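Long-range contact in putative hemin ABC transport system, membrane protein (Burkholderia cenocepacia J2315, PDB 5B57), which probably serves as the membrane-spanning permease subunit of an ABC transporter that imports heme across the cell membrane: residues A[135-143]-A[291-299]. Sequence-based numbering, arbitrary orientation.
Sequences DPGLVGVSS and LVAVALAVG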
loop_
_atom_site.group_PDB
_atom_site.type_symbol
_atom_site.label_atom_id
_atom_site.label_comp_id
_atom_site.label_asym_id
_atom_site.label_seq_id
_atom_site.Cartn_x
_atom_site.Cartn_y
_atom_site.Cartn_z
ATOM N N ASP A 135 -3.748 12.558 -4.334
ATOM C CA ASP A 135 -4.342 13.887 -4.441
ATOM C C ASP A 135 -3.276 14.915 -4.813
ATOM O O ASP A 135 -2.098 14.755 -4.456
ATOM C CB ASP A 135 -5.004 14.310 -3.123
ATOM C CG ASP A 135 -5.823 15.604 -3.245
ATOM O OD1 ASP A 135 -5.232 16.704 -3.144
ATOM O OD2 ASP A 135 -7.062 15.529 -3.432
ATOM N N PRO A 136 -3.656 15.972 -5.542
ATOM C CA PRO A 136 -2.679 17.008 -5.897
ATOM C C PRO A 136 -2.024 17.658 -4.706
ATOM O O PRO A 136 -0.977 18.291 -4.862
ATOM C CB PRO A 136 -3.523 18.022 -6.671
ATOM C CG PRO A 136 -4.574 17.215 -7.298
ATOM C CD PRO A 136 -4.899 16.108 -6.322
ATOM N N GLY A 137 -2.602 17.517 -3.517
ATOM C CA GLY A 137 -2.042 18.163 -2.338
ATOM C C GLY A 137 -0.648 17.683 -2.019
ATOM O O GLY A 137 0.271 18.492 -1.844
ATOM N N LEU A 138 -0.469 16.353 -1.985
ATOM C CA LEU A 138 0.721 15.625 -1.550
ATOM C C LEU A 138 2.072 16.223 -1.946
ATOM O O LEU A 138 3.096 15.940 -1.305
ATOM C CB LEU A 138 0.664 14.201 -2.097
ATOM C CG LEU A 138 -0.541 13.333 -1.805
ATOM C CD1 LEU A 138 -0.265 11.953 -2.377
ATOM C CD2 LEU A 138 -0.785 13.273 -0.303
ATOM N N VAL A 139 2.087 17.009 -3.028
ATOM C CA VAL A 139 3.320 17.646 -3.490
ATOM C C VAL A 139 3.970 18.435 -2.360
ATOM O O VAL A 139 5.187 18.374 -2.155
ATOM C CB VAL A 139 3.023 18.543 -4.707
ATOM C CG1 VAL A 139 4.306 19.175 -5.225
ATOM C CG2 VAL A 139 2.334 17.738 -5.796
ATOM N N GLY A 140 3.166 19.187 -1.619
ATOM C CA GLY A 140 3.618 19.999 -0.511
ATOM C C GLY A 140 2.887 21.318 -0.537
ATOM O O GLY A 140 2.801 22.023 0.463
ATOM N N VAL A 141 2.276 21.607 -1.682
ATOM C CA VAL A 141 1.943 22.982 -2.027
ATOM C C VAL A 141 0.807 23.519 -1.157
ATOM O O VAL A 141 0.840 24.680 -0.736
ATOM C CB VAL A 141 1.624 23.076 -3.531
ATOM C CG1 VAL A 141 0.471 22.173 -3.882
ATOM C CG2 VAL A 141 1.332 24.468 -3.922
ATOM N N SER A 142 -0.205 22.683 -0.859
ATOM C CA SER A 142 -1.347 23.136 -0.059
ATOM C C SER A 142 -0.901 23.662 1.300
ATOM O O SER A 142 -1.340 24.732 1.738
ATOM C CB SER A 142 -2.349 21.999 0.145
ATOM O OG SER A 142 -2.727 21.397 -1.076
ATOM N N SER A 143 -0.025 22.906 1.974
ATOM C CA SER A 143 0.499 23.289 3.280
ATOM C C SER A 143 1.215 24.621 3.232
ATOM O O SER A 143 1.025 25.476 4.108
ATOM C CB SER A 143 1.472 22.236 3.771
ATOM O OG SER A 143 0.906 20.963 3.660
ATOM N N LEU A 291 5.512 17.261 -10.907
ATOM C CA LEU A 291 5.461 17.922 -9.596
ATOM C C LEU A 291 5.573 19.448 -9.706
ATOM O O LEU A 291 4.760 20.189 -9.135
ATOM C CB LEU A 291 6.560 17.367 -8.706
ATOM C CG LEU A 291 6.238 15.911 -8.424
ATOM C CD1 LEU A 291 7.278 15.352 -7.493
ATOM C CD2 LEU A 291 4.827 15.825 -7.833
ATOM N N VAL A 292 6.582 19.941 -10.425
ATOM C CA VAL A 292 6.662 21.384 -10.611
ATOM C C VAL A 292 5.433 21.899 -11.361
ATOM O O VAL A 292 4.930 22.985 -11.053
ATOM C CB VAL A 292 7.987 21.783 -11.297
ATOM C CG1 VAL A 292 8.138 21.074 -12.543
ATOM C CG2 VAL A 292 7.978 23.210 -11.667
ATOM N N ALA A 293 4.871 21.125 -12.294
ATOM C CA ALA A 293 3.667 21.643 -12.953
ATOM C C ALA A 293 2.459 21.600 -12.020
ATOM O O ALA A 293 1.676 22.557 -11.978
ATOM C CB ALA A 293 3.374 20.896 -14.251
ATOM N N VAL A 294 2.294 20.514 -11.256
ATOM C CA VAL A 294 1.208 20.470 -10.274
ATOM C C VAL A 294 1.384 21.555 -9.220
ATOM O O VAL A 294 0.411 22.211 -8.822
ATOM C CB VAL A 294 1.117 19.080 -9.623
ATOM C CG1 VAL A 294 0.231 19.133 -8.387
ATOM C CG2 VAL A 294 0.607 18.079 -10.635
ATOM N N ALA A 295 2.622 21.755 -8.741
ATOM C CA ALA A 295 2.849 22.717 -7.662
ATOM C C ALA A 295 2.490 24.124 -8.111
ATOM O O ALA A 295 1.908 24.907 -7.353
ATOM C CB ALA A 295 4.298 22.643 -7.204
ATOM N N LEU A 296 2.773 24.424 -9.376
ATOM C CA LEU A 296 2.518 25.736 -9.953
ATOM C C LEU A 296 1.023 26.006 -10.138
ATOM O O LEU A 296 0.565 27.119 -9.843
ATOM C CB LEU A 296 3.275 25.832 -11.273
ATOM C CG LEU A 296 3.028 27.091 -12.068
ATOM C CD1 LEU A 296 3.514 28.267 -11.249
ATOM C CD2 LEU A 296 3.732 27.014 -13.406
ATOM N N ALA A 297 0.235 25.010 -10.613
ATOM C CA ALA A 297 -1.213 25.218 -10.775
ATOM C C ALA A 297 -1.985 25.199 -9.448
ATOM O O ALA A 297 -2.797 26.096 -9.178
ATOM C CB ALA A 297 -1.809 24.181 -11.706
ATOM N N VAL A 298 -1.779 24.172 -8.622
ATOM C CA VAL A 298 -2.426 24.130 -7.313
ATOM C C VAL A 298 -2.000 25.321 -6.457
ATOM O O VAL A 298 -2.819 25.909 -5.737
ATOM C CB VAL A 298 -2.121 22.789 -6.621
ATOM C CG1 VAL A 298 -2.698 22.763 -5.213
ATOM C CG2 VAL A 298 -2.666 21.652 -7.442
ATOM N N GLY A 299 -0.719 25.694 -6.506
ATOM C CA GLY A 299 -0.275 26.805 -5.672
ATOM C C GLY A 299 -0.969 28.100 -6.041
ATOM O O GLY A 299 -1.357 28.879 -5.173
#
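V141 and V298 meet through their CG1 methyls, 3.5 Å apart: in V141 a chi1 of 59° sets CG1 between the backbone N and the carbonyl carbon, while in V298 CG1 lies anti to its backbone N (chi1 176°). The other branch of V141, CG2, reaches the helix backbone itself, beside G299 CA and the carbonyl O of A295; with only hydrogen on its alpha carbon, G299 admits the methyl. V139 forks over the turn before, 291-295. Its CG2 lies 3.6 Å from V294 CG1, and L291, touching the same methyl through CD2, slides past V139 in the opposite direction. Its CG1 faces A295 CB, where the short alanine lets the valine come close to the helix. The other branch of V298, CG2, packs 3.8 Å from CB of P136, whose rigid ring offers an apolar surface; two branches let each valine meet two neighbours. D135 OD1 accepts from G137 N at 2.8 Å in an Asx turn, and G140, the N-cap of helix 141-154, has a positive phi (140°) that suits glycine. M125, T121 and A181 border the contact. With no hydrogen bond between the segments, turn and helix start are joined to helix 283-305 by shape and apolar burial, as befits a membrane permease's interior.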